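Side-chain contacts in prolyl 4-hydroxylase (Paramecium bursaria Chlorella virus 1, PDB 5C5T), which probably hydroxylates proline residues in collagen-like sequences, as a metal-dependent dioxygenase that uses 2-oxoglutarate as co-substrate: residues A[38-43]-A[179-184]; A[43-48]-A[159-164]; A[51-56]-A[218-223]; A[172-177]-A[187-192]. All blocks are in the same frame, centred on the assembly; numbering follows the deposited sequence.

Contact 1 (A[38-43]-A[179-184]); sequences YEKIDG and TKIKPK
Tyr-38 and Thr-179 reach toward each other from opposite directions. The phenol puts CE2 3.7 Å from Thr-179 CG2, and its hydroxyl OH also lies 3.7 Å from that methyl. Tyr-38 has its CG between the backbone N and the carbonyl carbon (chi1 63°), and this sends the ring across to the other strand. Lys-40 comes next. Its aliphatic chain does the touching, with CD 4.2 Å from Ile-181 CG2. Asp-42 closes the row. Its OD1 lies 4.0 Å from Lys-184 CD, and the two side chains cross at about a right angle. The charged ends are 4.5 Å apart between Asp-42 OD1 and Lys-184 NZ, too far for a salt bridge. The attraction is therefore probably loose. OD1 is hydrogen-bonded to Thr-187 OG1, a firmer partner. The two segments run in roughly the same direction, 27° apart. They belong to different sheets of the fold and meet by side chains at the surface. Strand 38-41 is an outermost strand of the six-stranded sheet, and strand 179-181 is an outermost strand of the five-stranded one. Strand 188-192 pairs with 38-41, and its Ile-189 touches both Lys-40 and Ile-181.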
# COMPACT_ATOMS: atom_id res chain seq x y z
N TYR A 38 5.15 -2.15 10.64
CA TYR A 38 4.90 -1.03 9.71
C TYR A 38 5.87 0.10 10.02
O TYR A 38 6.41 0.15 11.14
CB TYR A 38 3.46 -0.50 9.80
CG TYR A 38 3.16 0.06 11.17
CD1 TYR A 38 3.55 1.33 11.51
CD2 TYR A 38 2.54 -0.72 12.12
CE1 TYR A 38 3.31 1.83 12.79
CE2 TYR A 38 2.28 -0.24 13.40
CZ TYR A 38 2.66 1.05 13.73
OH TYR A 38 2.42 1.48 15.05
N GLU A 39 6.16 0.91 9.01
CA GLU A 39 6.91 2.15 9.14
C GLU A 39 6.23 3.18 8.29
O GLU A 39 5.82 2.92 7.13
CB GLU A 39 8.36 1.95 8.70
CG GLU A 39 9.10 0.94 9.53
CD GLU A 39 10.53 0.73 9.09
OE1 GLU A 39 11.32 1.70 9.08
OE2 GLU A 39 10.89 -0.41 8.80
N LYS A 40 6.23 4.42 8.80
CA LYS A 40 5.63 5.55 8.11
C LYS A 40 6.73 6.49 7.67
O LYS A 40 7.63 6.78 8.46
CB LYS A 40 4.61 6.28 9.03
CG LYS A 40 3.89 7.52 8.39
CD LYS A 40 2.95 8.21 9.35
CE LYS A 40 3.67 9.26 10.15
NZ LYS A 40 2.68 10.03 10.95
N ILE A 41 6.68 6.94 6.42
CA ILE A 41 7.65 7.89 5.90
C ILE A 41 6.96 9.13 5.37
O ILE A 41 6.30 9.08 4.35
CB ILE A 41 8.49 7.25 4.81
CG1 ILE A 41 9.10 5.90 5.26
CG2 ILE A 41 9.60 8.23 4.34
CD1 ILE A 41 9.59 5.06 4.04
N ASP A 42 7.11 10.27 6.04
CA ASP A 42 6.57 11.51 5.48
C ASP A 42 7.43 12.01 4.31
O ASP A 42 8.63 11.82 4.32
CB ASP A 42 6.48 12.57 6.56
CG ASP A 42 5.40 12.28 7.56
OD1 ASP A 42 4.30 11.81 7.18
OD2 ASP A 42 5.66 12.54 8.74
N GLY A 43 6.80 12.66 3.33
CA GLY A 43 7.48 13.19 2.17
C GLY A 43 8.14 12.19 1.26
O GLY A 43 9.09 12.52 0.54
N THR A 179 -3.53 0.67 16.01
CA THR A 179 -3.09 1.91 15.41
C THR A 179 -3.83 2.24 14.09
O THR A 179 -4.16 1.37 13.30
CB THR A 179 -1.54 1.86 15.22
OG1 THR A 179 -1.07 3.18 14.88
CG2 THR A 179 -1.16 0.90 14.13
N LYS A 180 -4.21 3.51 13.93
CA LYS A 180 -4.79 4.07 12.70
C LYS A 180 -3.93 5.21 12.18
O LYS A 180 -3.68 6.16 12.93
CB LYS A 180 -6.18 4.66 12.94
CG LYS A 180 -7.19 3.76 13.51
CD LYS A 180 -8.48 4.53 13.72
CE LYS A 180 -9.46 3.70 14.54
NZ LYS A 180 -8.90 3.33 15.88
N ILE A 181 -3.57 5.14 10.91
CA ILE A 181 -2.75 6.17 10.23
C ILE A 181 -3.60 7.16 9.43
O ILE A 181 -4.40 6.75 8.57
CB ILE A 181 -1.73 5.51 9.29
CG1 ILE A 181 -0.89 4.39 9.99
CG2 ILE A 181 -0.88 6.57 8.61
CD1 ILE A 181 0.08 4.84 11.04
N LYS A 182 -3.41 8.46 9.65
CA LYS A 182 -4.22 9.47 8.97
C LYS A 182 -3.56 9.79 7.61
O LYS A 182 -2.36 10.06 7.55
CB LYS A 182 -4.36 10.74 9.86
CG LYS A 182 -4.80 11.99 9.13
CD LYS A 182 -4.85 13.19 10.13
CE LYS A 182 -5.08 14.56 9.46
NZ LYS A 182 -4.94 15.65 10.48
N PRO A 183 -4.34 9.72 6.51
CA PRO A 183 -3.74 10.05 5.22
C PRO A 183 -3.14 11.42 5.22
O PRO A 183 -3.76 12.34 5.79
CB PRO A 183 -4.89 9.99 4.25
CG PRO A 183 -5.77 8.96 4.82
CD PRO A 183 -5.72 9.23 6.31
N LYS A 184 -1.98 11.53 4.60
CA LYS A 184 -1.30 12.82 4.37
C LYS A 184 -0.63 12.76 3.00
O LYS A 184 0.09 11.81 2.75
CB LYS A 184 -0.25 13.11 5.44
CG LYS A 184 0.47 14.47 5.32
CD LYS A 184 1.52 14.64 6.43
CE LYS A 184 2.07 16.08 6.44
NZ LYS A 184 3.29 16.23 7.32

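Contact 2 (A[43-48]-A[159-164]); sequences GFLSDI and VYLKAP
Val-159 spreads its two methyls over two neighbouring residues of the loop before helix 47-59. CG2 goes to Phe-44 and CG1 goes to Leu-45. The split follows from the valine torsion: CG1 is anti to the backbone N (chi1 -169°), while CG2 lies beside it. All the residues that touch are buried, and the contact is purely apolar. Leu-45 comes in at about a right angle to Val-159. Its CD1 sits 4.0 Å from Val-159 CG1. The same CD1 methyl also meets Leu-161, at 4.1 Å from CD2, so one branch of Leu-45 spans two residues of the other segment. The chain turns a corner at Leu-161. Leu-161 and Lys-162 both face Ile-218 on the adjoining strand, which makes a classic beta bulge. Strand 153-160 leads into this bulge. It is an inner strand of the six-stranded sheet, one of the two sheets that form the double-stranded beta-helix known from 2-oxoglutarate oxygenases. Phe-44 is the third main partner. Its ring crosses Val-159 at about a right angle, with CD2 3.9 Å from Val-159 CG2. CE2 of the ring follows at 4.1 Å from the same methyl. Helix 96-109 packs on the loop as well: Val-97, Lys-100 and Ile-101 touch Leu-45, and Lys-104 makes a cation-pi contact with Phe-44. Ser-46, next in the chain, is the N-cap of helix 47-59.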
# COMPACT_ATOMS: atom_id res chain seq x y z
N GLY A 43 6.80 12.66 3.33
CA GLY A 43 7.48 13.19 2.17
C GLY A 43 8.14 12.19 1.26
O GLY A 43 9.09 12.52 0.54
N PHE A 44 7.61 10.96 1.26
CA PHE A 44 8.10 9.93 0.36
C PHE A 44 7.99 10.40 -1.09
O PHE A 44 8.92 10.20 -1.85
CB PHE A 44 7.31 8.64 0.58
CG PHE A 44 7.82 7.45 -0.17
CD1 PHE A 44 8.91 6.71 0.31
CD2 PHE A 44 7.25 7.05 -1.38
CE1 PHE A 44 9.37 5.58 -0.39
CE2 PHE A 44 7.71 5.95 -2.07
CZ PHE A 44 8.79 5.22 -1.58
N LEU A 45 6.85 11.01 -1.46
CA LEU A 45 6.74 11.77 -2.73
C LEU A 45 6.51 13.21 -2.46
O LEU A 45 5.87 13.53 -1.46
CB LEU A 45 5.58 11.27 -3.60
CG LEU A 45 5.68 9.86 -4.20
CD1 LEU A 45 4.45 9.52 -5.05
CD2 LEU A 45 6.99 9.68 -5.01
N SER A 46 6.97 14.11 -3.35
CA SER A 46 6.57 15.51 -3.21
C SER A 46 5.09 15.71 -3.54
O SER A 46 4.45 14.87 -4.19
CB SER A 46 7.39 16.41 -4.08
OG SER A 46 6.98 16.27 -5.44
N ASP A 47 4.56 16.83 -3.11
CA ASP A 47 3.17 17.17 -3.42
C ASP A 47 2.95 17.23 -4.95
O ASP A 47 1.96 16.71 -5.46
CB ASP A 47 2.75 18.50 -2.78
CG ASP A 47 2.51 18.40 -1.26
OD1 ASP A 47 2.77 17.36 -0.63
OD2 ASP A 47 2.02 19.40 -0.68
N ILE A 48 3.86 17.83 -5.70
CA ILE A 48 3.57 17.97 -7.13
C ILE A 48 3.72 16.58 -7.82
O ILE A 48 2.94 16.31 -8.74
CB ILE A 48 4.39 19.08 -7.80
CG1 ILE A 48 5.81 18.65 -8.03
CG2 ILE A 48 4.31 20.36 -7.01
CD1 ILE A 48 5.96 18.13 -9.42
N VAL A 159 1.40 4.69 -0.84
CA VAL A 159 1.57 6.15 -0.78
C VAL A 159 0.24 6.84 -0.82
O VAL A 159 -0.58 6.53 -1.69
CB VAL A 159 2.45 6.68 -1.95
CG1 VAL A 159 2.82 8.14 -1.68
CG2 VAL A 159 3.63 5.86 -2.16
N TYR A 160 -0.01 7.77 0.11
CA TYR A 160 -1.22 8.63 0.02
C TYR A 160 -0.97 9.73 -1.00
O TYR A 160 -0.05 10.55 -0.81
CB TYR A 160 -1.57 9.26 1.39
CG TYR A 160 -1.83 8.26 2.50
CD1 TYR A 160 -2.92 7.46 2.48
CD2 TYR A 160 -0.94 8.13 3.56
CE1 TYR A 160 -3.16 6.52 3.50
CE2 TYR A 160 -1.15 7.19 4.57
CZ TYR A 160 -2.27 6.39 4.53
OH TYR A 160 -2.50 5.48 5.56
N LEU A 161 -1.73 9.72 -2.09
CA LEU A 161 -1.59 10.77 -3.10
C LEU A 161 -2.51 11.94 -2.81
O LEU A 161 -2.16 13.07 -3.14
CB LEU A 161 -1.90 10.23 -4.50
CG LEU A 161 -1.09 8.99 -4.92
CD1 LEU A 161 -1.36 8.70 -6.40
CD2 LEU A 161 0.37 9.10 -4.70
N LYS A 162 -3.66 11.66 -2.22
CA LYS A 162 -4.62 12.69 -1.85
C LYS A 162 -5.37 12.25 -0.58
O LYS A 162 -5.85 11.11 -0.47
CB LYS A 162 -5.61 12.96 -2.98
CG LYS A 162 -6.58 14.14 -2.67
CD LYS A 162 -7.33 14.62 -3.91
CE LYS A 162 -8.10 15.91 -3.61
NZ LYS A 162 -8.67 16.50 -4.85
N ALA A 163 -5.42 13.14 0.40
CA ALA A 163 -6.10 12.88 1.67
C ALA A 163 -7.51 13.50 1.72
O ALA A 163 -7.76 14.51 1.04
CB ALA A 163 -5.27 13.42 2.80
N PRO A 164 -8.41 12.91 2.53
CA PRO A 164 -9.75 13.46 2.82
C PRO A 164 -9.65 14.83 3.39
O PRO A 164 -8.58 15.24 3.87
CB PRO A 164 -10.32 12.48 3.83
CG PRO A 164 -9.65 11.19 3.56
CD PRO A 164 -8.24 11.58 3.15

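Contact 3 (A[51-56]-A[218-223]); sequences DVLINA and IIANQW. With AKG (2-oxoglutaric acid), chain C.
Ile-218 meets Ile-54 of helix 47-59 with the far end of its side chain. From CB, which points at the helix, CG1 leaves anti to the carbonyl carbon. The next bond is fully extended (chi2 -179°), and it carries CD1 out to the helix. There CD1 is 3.8 Å from Ile-54 CG2 and 4.1 Å from Ile-54 CG1. The methyl thus rests against two branches of one isoleucine. The Ile-218 side chain also touches Val-126 on the neighbouring strand 120-129. Two residues on, Ala-220 offers only its CB, 4.2 Å from Leu-53 CD2. The opposite face of strand 217-225 lines the 2-oxoglutarate pocket. Ile-219 CD1 packs 3.6 Å from C3 of the co-substrate. Asn-221 ND2 gives O1 of the C1 carboxylate, next to the keto group, a weak hydrogen bond of 3.0 Å, bent to 130° at the hydrogen. ND2 is also hydrogen-bonded to Gln-125 OE1. Trp-223 brings CZ2 to 3.5 Å from ligand O2, which lies at the ring edge and in its plane. Asn-221 CB sits over one face of that indole, toward its rim. Trp-223 NE1 is hydrogen-bonded to Asp-140 OD2, which makes it a second-shell partner of a zinc ligand. Aliphatic carbons alone meet the helix. The other face meets the co-substrate with a methyl, an indole edge and one weak amide hydrogen bond, so much of the grip on its charges probably comes from Lys-217 and Thr-172.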
# COMPACT_ATOMS: atom_id res chain seq x y z
N ASP A 51 0.42 14.91 -7.47
CA ASP A 51 -0.59 15.46 -8.36
C ASP A 51 -0.38 14.97 -9.79
O ASP A 51 -1.36 14.69 -10.48
CB ASP A 51 -0.56 16.99 -8.34
CG ASP A 51 -1.08 17.58 -7.02
OD1 ASP A 51 -1.82 16.92 -6.24
OD2 ASP A 51 -0.74 18.76 -6.80
N VAL A 52 0.87 14.86 -10.22
CA VAL A 52 1.17 14.38 -11.56
C VAL A 52 0.64 12.93 -11.68
O VAL A 52 0.05 12.56 -12.69
CB VAL A 52 2.68 14.49 -11.83
CG1 VAL A 52 3.09 13.72 -13.07
CG2 VAL A 52 3.07 15.98 -11.95
N LEU A 53 0.80 12.15 -10.63
CA LEU A 53 0.37 10.76 -10.69
C LEU A 53 -1.14 10.68 -10.68
O LEU A 53 -1.73 9.92 -11.46
CB LEU A 53 0.98 9.91 -9.56
CG LEU A 53 0.65 8.40 -9.57
CD1 LEU A 53 0.90 7.78 -10.94
CD2 LEU A 53 1.42 7.63 -8.48
N ILE A 54 -1.82 11.46 -9.82
CA ILE A 54 -3.26 11.48 -9.87
C ILE A 54 -3.78 11.81 -11.25
O ILE A 54 -4.70 11.18 -11.74
CB ILE A 54 -3.80 12.51 -8.86
CG1 ILE A 54 -3.49 12.07 -7.42
CG2 ILE A 54 -5.28 12.73 -9.02
CD1 ILE A 54 -3.61 13.17 -6.37
N ASN A 55 -3.24 12.86 -11.87
CA ASN A 55 -3.71 13.25 -13.21
C ASN A 55 -3.49 12.14 -14.24
O ASN A 55 -4.36 11.94 -15.06
CB ASN A 55 -3.06 14.58 -13.62
CG ASN A 55 -3.59 15.73 -12.77
OD1 ASN A 55 -4.75 15.72 -12.36
ND2 ASN A 55 -2.72 16.67 -12.44
N ALA A 56 -2.37 11.40 -14.16
CA ALA A 56 -2.08 10.31 -15.08
C ALA A 56 -3.11 9.20 -14.85
O ALA A 56 -3.61 8.63 -15.82
CB ALA A 56 -0.65 9.78 -14.91
N ILE A 218 -6.98 9.12 -2.44
CA ILE A 218 -6.30 8.43 -3.54
C ILE A 218 -4.97 7.88 -3.01
O ILE A 218 -4.20 8.63 -2.39
CB ILE A 218 -6.10 9.35 -4.76
CG1 ILE A 218 -7.41 10.05 -5.12
CG2 ILE A 218 -5.53 8.53 -5.91
CD1 ILE A 218 -7.31 10.96 -6.32
N ILE A 219 -4.73 6.58 -3.26
CA ILE A 219 -3.51 5.90 -2.89
C ILE A 219 -2.82 5.24 -4.10
O ILE A 219 -3.45 4.93 -5.14
CB ILE A 219 -3.81 4.85 -1.81
CG1 ILE A 219 -4.75 3.79 -2.35
CG2 ILE A 219 -4.35 5.56 -0.57
CD1 ILE A 219 -5.01 2.66 -1.38
N ALA A 220 -1.52 5.01 -3.96
CA ALA A 220 -0.71 4.15 -4.83
C ALA A 220 -0.15 2.96 -4.03
O ALA A 220 0.44 3.13 -2.97
CB ALA A 220 0.39 4.94 -5.47
N ASN A 221 -0.48 1.75 -4.51
CA ASN A 221 -0.02 0.50 -3.88
C ASN A 221 1.08 -0.13 -4.65
O ASN A 221 0.91 -0.51 -5.82
CB ASN A 221 -1.17 -0.52 -3.77
CG ASN A 221 -2.15 -0.20 -2.69
OD1 ASN A 221 -1.78 -0.02 -1.55
ND2 ASN A 221 -3.43 -0.19 -3.05
N GLN A 222 2.23 -0.26 -4.00
CA GLN A 222 3.38 -1.04 -4.54
C GLN A 222 3.51 -2.34 -3.74
O GLN A 222 3.97 -2.32 -2.62
CB GLN A 222 4.67 -0.24 -4.48
CG GLN A 222 5.90 -1.04 -4.92
CD GLN A 222 5.84 -1.49 -6.38
OE1 GLN A 222 6.16 -0.72 -7.29
NE2 GLN A 222 5.35 -2.69 -6.62
N TRP A 223 3.08 -3.45 -4.31
CA TRP A 223 3.21 -4.74 -3.65
C TRP A 223 4.55 -5.38 -4.06
O TRP A 223 5.04 -5.22 -5.16
CB TRP A 223 1.97 -5.67 -3.93
CG TRP A 223 0.73 -5.22 -3.18
CD1 TRP A 223 0.57 -5.24 -1.82
CD2 TRP A 223 -0.49 -4.69 -3.72
NE1 TRP A 223 -0.66 -4.75 -1.49
CE2 TRP A 223 -1.34 -4.41 -2.63
CE3 TRP A 223 -0.95 -4.41 -5.02
CZ2 TRP A 223 -2.63 -3.84 -2.79
CZ3 TRP A 223 -2.24 -3.87 -5.18
CH2 TRP A 223 -3.07 -3.58 -4.07
C1 AKG C . -5.28 -2.09 -0.17
O1 AKG C . -5.49 -1.50 -1.27
O2 AKG C . -4.95 -3.31 -0.19
C2 AKG C . -5.52 -1.38 1.13
O5 AKG C . -5.59 -2.05 2.13
C3 AKG C . -5.69 0.15 1.15
C4 AKG C . -5.82 0.69 2.55
C5 AKG C . -6.36 2.10 2.58
O3 AKG C . -7.07 2.52 1.62
O4 AKG C . -6.06 2.85 3.55

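Contact 4 (A[172-177]-A[187-192]); sequences TDFPTL and TSIFFW. With AKG (2-oxoglutaric acid), chain C.
Phe-174 and Phe-191 form a T-shaped pair between the two sheets of the double-stranded beta-helix. Phe-174 supplies the edge and Phe-191 the face. The ring centroids are 5.3 Å apart and the planes stand at 78°. The torsions differ. Phe-174 has CG anti to its carbonyl carbon (chi1 -64°), and the ring reaches across with CZ and CE1 leading. Its CZ comes to 3.7 Å from Phe-191 CD1, which lies in the plane of the Phe-174 ring. Phe-191 takes the crowded position, with CG between the backbone N and the carbonyl carbon (chi1 56°), and turns a face to its partner. CE1 of Phe-174 stands 3.8 Å above that face, offset toward the rim. Ile-189 adds its CG2, 4.3 Å from Phe-174 CZ. The pair lies close to the active site: Phe-191 touches Asp-140 and its ring meets that of His-207, both zinc ligands. At the start of strand 172-174, Thr-172 serves the ligand instead. Its OG1 donates a hydrogen bond to the distal carboxylate of 2-oxoglutarate. Lys-217 NZ also binds this co-substrate, and Tyr-160 OH is hydrogen-bonded to the threonine hydroxyl. The Thr-172 OG1 to ligand O4 distance is 2.7 Å.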
# COMPACT_ATOMS: atom_id res chain seq x y z
N THR A 172 -6.14 4.51 7.52
CA THR A 172 -5.71 3.13 7.35
C THR A 172 -5.65 2.53 8.75
O THR A 172 -4.91 3.03 9.59
CB THR A 172 -4.35 3.00 6.67
OG1 THR A 172 -4.35 3.73 5.45
CG2 THR A 172 -4.00 1.54 6.39
N ASP A 173 -6.45 1.49 8.99
CA ASP A 173 -6.60 0.90 10.29
C ASP A 173 -5.80 -0.41 10.37
O ASP A 173 -5.89 -1.26 9.46
CB ASP A 173 -8.09 0.67 10.59
CG ASP A 173 -8.37 0.26 12.03
OD1 ASP A 173 -7.55 0.54 12.92
OD2 ASP A 173 -9.42 -0.36 12.28
N PHE A 174 -5.00 -0.57 11.43
CA PHE A 174 -4.38 -1.85 11.76
C PHE A 174 -4.95 -2.25 13.11
O PHE A 174 -4.37 -1.97 14.17
CB PHE A 174 -2.83 -1.75 11.83
CG PHE A 174 -2.16 -1.40 10.51
CD1 PHE A 174 -1.69 -2.38 9.67
CD2 PHE A 174 -1.94 -0.08 10.16
CE1 PHE A 174 -1.05 -2.04 8.49
CE2 PHE A 174 -1.31 0.25 8.97
CZ PHE A 174 -0.86 -0.75 8.14
N PRO A 175 -6.12 -2.93 13.12
CA PRO A 175 -6.84 -3.12 14.39
C PRO A 175 -6.10 -3.98 15.41
O PRO A 175 -6.25 -3.73 16.60
CB PRO A 175 -8.16 -3.79 13.96
CG PRO A 175 -7.94 -4.25 12.59
CD PRO A 175 -6.90 -3.37 11.95
N THR A 176 -5.32 -4.96 14.96
CA THR A 176 -4.61 -5.84 15.88
C THR A 176 -3.44 -5.08 16.52
O THR A 176 -3.05 -5.36 17.64
CB THR A 176 -4.15 -7.08 15.16
OG1 THR A 176 -5.29 -7.71 14.58
CG2 THR A 176 -3.38 -8.04 16.11
N LEU A 177 -2.92 -4.08 15.82
CA LEU A 177 -1.86 -3.30 16.38
C LEU A 177 -2.37 -2.07 17.09
O LEU A 177 -1.58 -1.31 17.67
CB LEU A 177 -0.89 -2.90 15.28
CG LEU A 177 -0.16 -4.03 14.55
CD1 LEU A 177 0.63 -3.46 13.38
CD2 LEU A 177 0.76 -4.82 15.47
N THR A 187 2.94 11.00 2.05
CA THR A 187 3.36 10.06 3.08
C THR A 187 3.19 8.65 2.60
O THR A 187 2.20 8.33 1.97
CB THR A 187 2.55 10.26 4.36
OG1 THR A 187 2.81 11.57 4.93
CG2 THR A 187 2.81 9.21 5.40
N SER A 188 4.18 7.81 2.91
CA SER A 188 4.05 6.37 2.65
C SER A 188 3.90 5.60 3.95
O SER A 188 4.41 6.00 5.02
CB SER A 188 5.26 5.81 1.85
OG SER A 188 6.47 5.94 2.58
N ILE A 189 3.22 4.44 3.84
CA ILE A 189 3.19 3.44 4.90
C ILE A 189 3.70 2.17 4.28
O ILE A 189 3.16 1.69 3.29
CB ILE A 189 1.79 3.19 5.50
CG1 ILE A 189 1.17 4.44 6.11
CG2 ILE A 189 1.89 2.14 6.57
CD1 ILE A 189 1.91 5.02 7.31
N PHE A 190 4.77 1.64 4.85
CA PHE A 190 5.29 0.30 4.53
C PHE A 190 4.81 -0.73 5.59
O PHE A 190 4.91 -0.48 6.80
CB PHE A 190 6.82 0.31 4.48
CG PHE A 190 7.43 -1.04 4.28
CD1 PHE A 190 7.59 -1.54 3.01
CD2 PHE A 190 7.77 -1.83 5.35
CE1 PHE A 190 8.16 -2.80 2.80
CE2 PHE A 190 8.32 -3.10 5.16
CZ PHE A 190 8.50 -3.58 3.89
N PHE A 191 4.31 -1.90 5.18
CA PHE A 191 4.08 -2.92 6.16
C PHE A 191 4.34 -4.32 5.63
O PHE A 191 4.15 -4.62 4.45
CB PHE A 191 2.63 -2.85 6.75
CG PHE A 191 1.51 -2.93 5.72
CD1 PHE A 191 1.02 -1.78 5.11
CD2 PHE A 191 0.88 -4.16 5.40
CE1 PHE A 191 -0.04 -1.85 4.22
CE2 PHE A 191 -0.13 -4.22 4.48
CZ PHE A 191 -0.63 -3.06 3.91
N TRP A 192 4.75 -5.18 6.55
CA TRP A 192 5.01 -6.58 6.21
C TRP A 192 3.71 -7.36 6.08
O TRP A 192 2.78 -7.17 6.85
CB TRP A 192 5.92 -7.24 7.26
CG TRP A 192 7.31 -6.75 7.18
CD1 TRP A 192 7.86 -5.77 7.94
CD2 TRP A 192 8.33 -7.18 6.27
NE1 TRP A 192 9.17 -5.57 7.56
CE2 TRP A 192 9.48 -6.44 6.55
CE3 TRP A 192 8.38 -8.17 5.26
CZ2 TRP A 192 10.69 -6.61 5.84
CZ3 TRP A 192 9.58 -8.35 4.57
CH2 TRP A 192 10.71 -7.58 4.86
C1 AKG C . -5.28 -2.09 -0.17
O1 AKG C . -5.49 -1.50 -1.27
O2 AKG C . -4.95 -3.31 -0.19
C2 AKG C . -5.52 -1.38 1.13
O5 AKG C . -5.59 -2.05 2.13
C3 AKG C . -5.69 0.15 1.15
C4 AKG C . -5.82 0.69 2.55
C5 AKG C . -6.36 2.10 2.58
O3 AKG C . -7.07 2.52 1.62
O4 AKG C . -6.06 2.85 3.55

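In the fold
From the N terminus, strand 38-41 opens contact 1, which closes at 179-184. The loop that follows opens contact 2 at once, since both share Gly-43. Contact 2 closes at 159-164 and is nested inside contact 1. Helix 47-59 then opens contact 3, which closes last, at 218-223, and crosses both earlier contacts. Contact 4 (172-177 with 187-192) starts after contact 2 has closed. It crosses contact 1 and is nested inside contact 3. Contacts 1 and 4 tie the two sheets to each other. Contacts 2 and 3 fasten the helix and its lead-in loop to neighbouring strands of the larger sheet. Contacts 3 and 4 reach 2-oxoglutarate from opposite sides of the chain's centre.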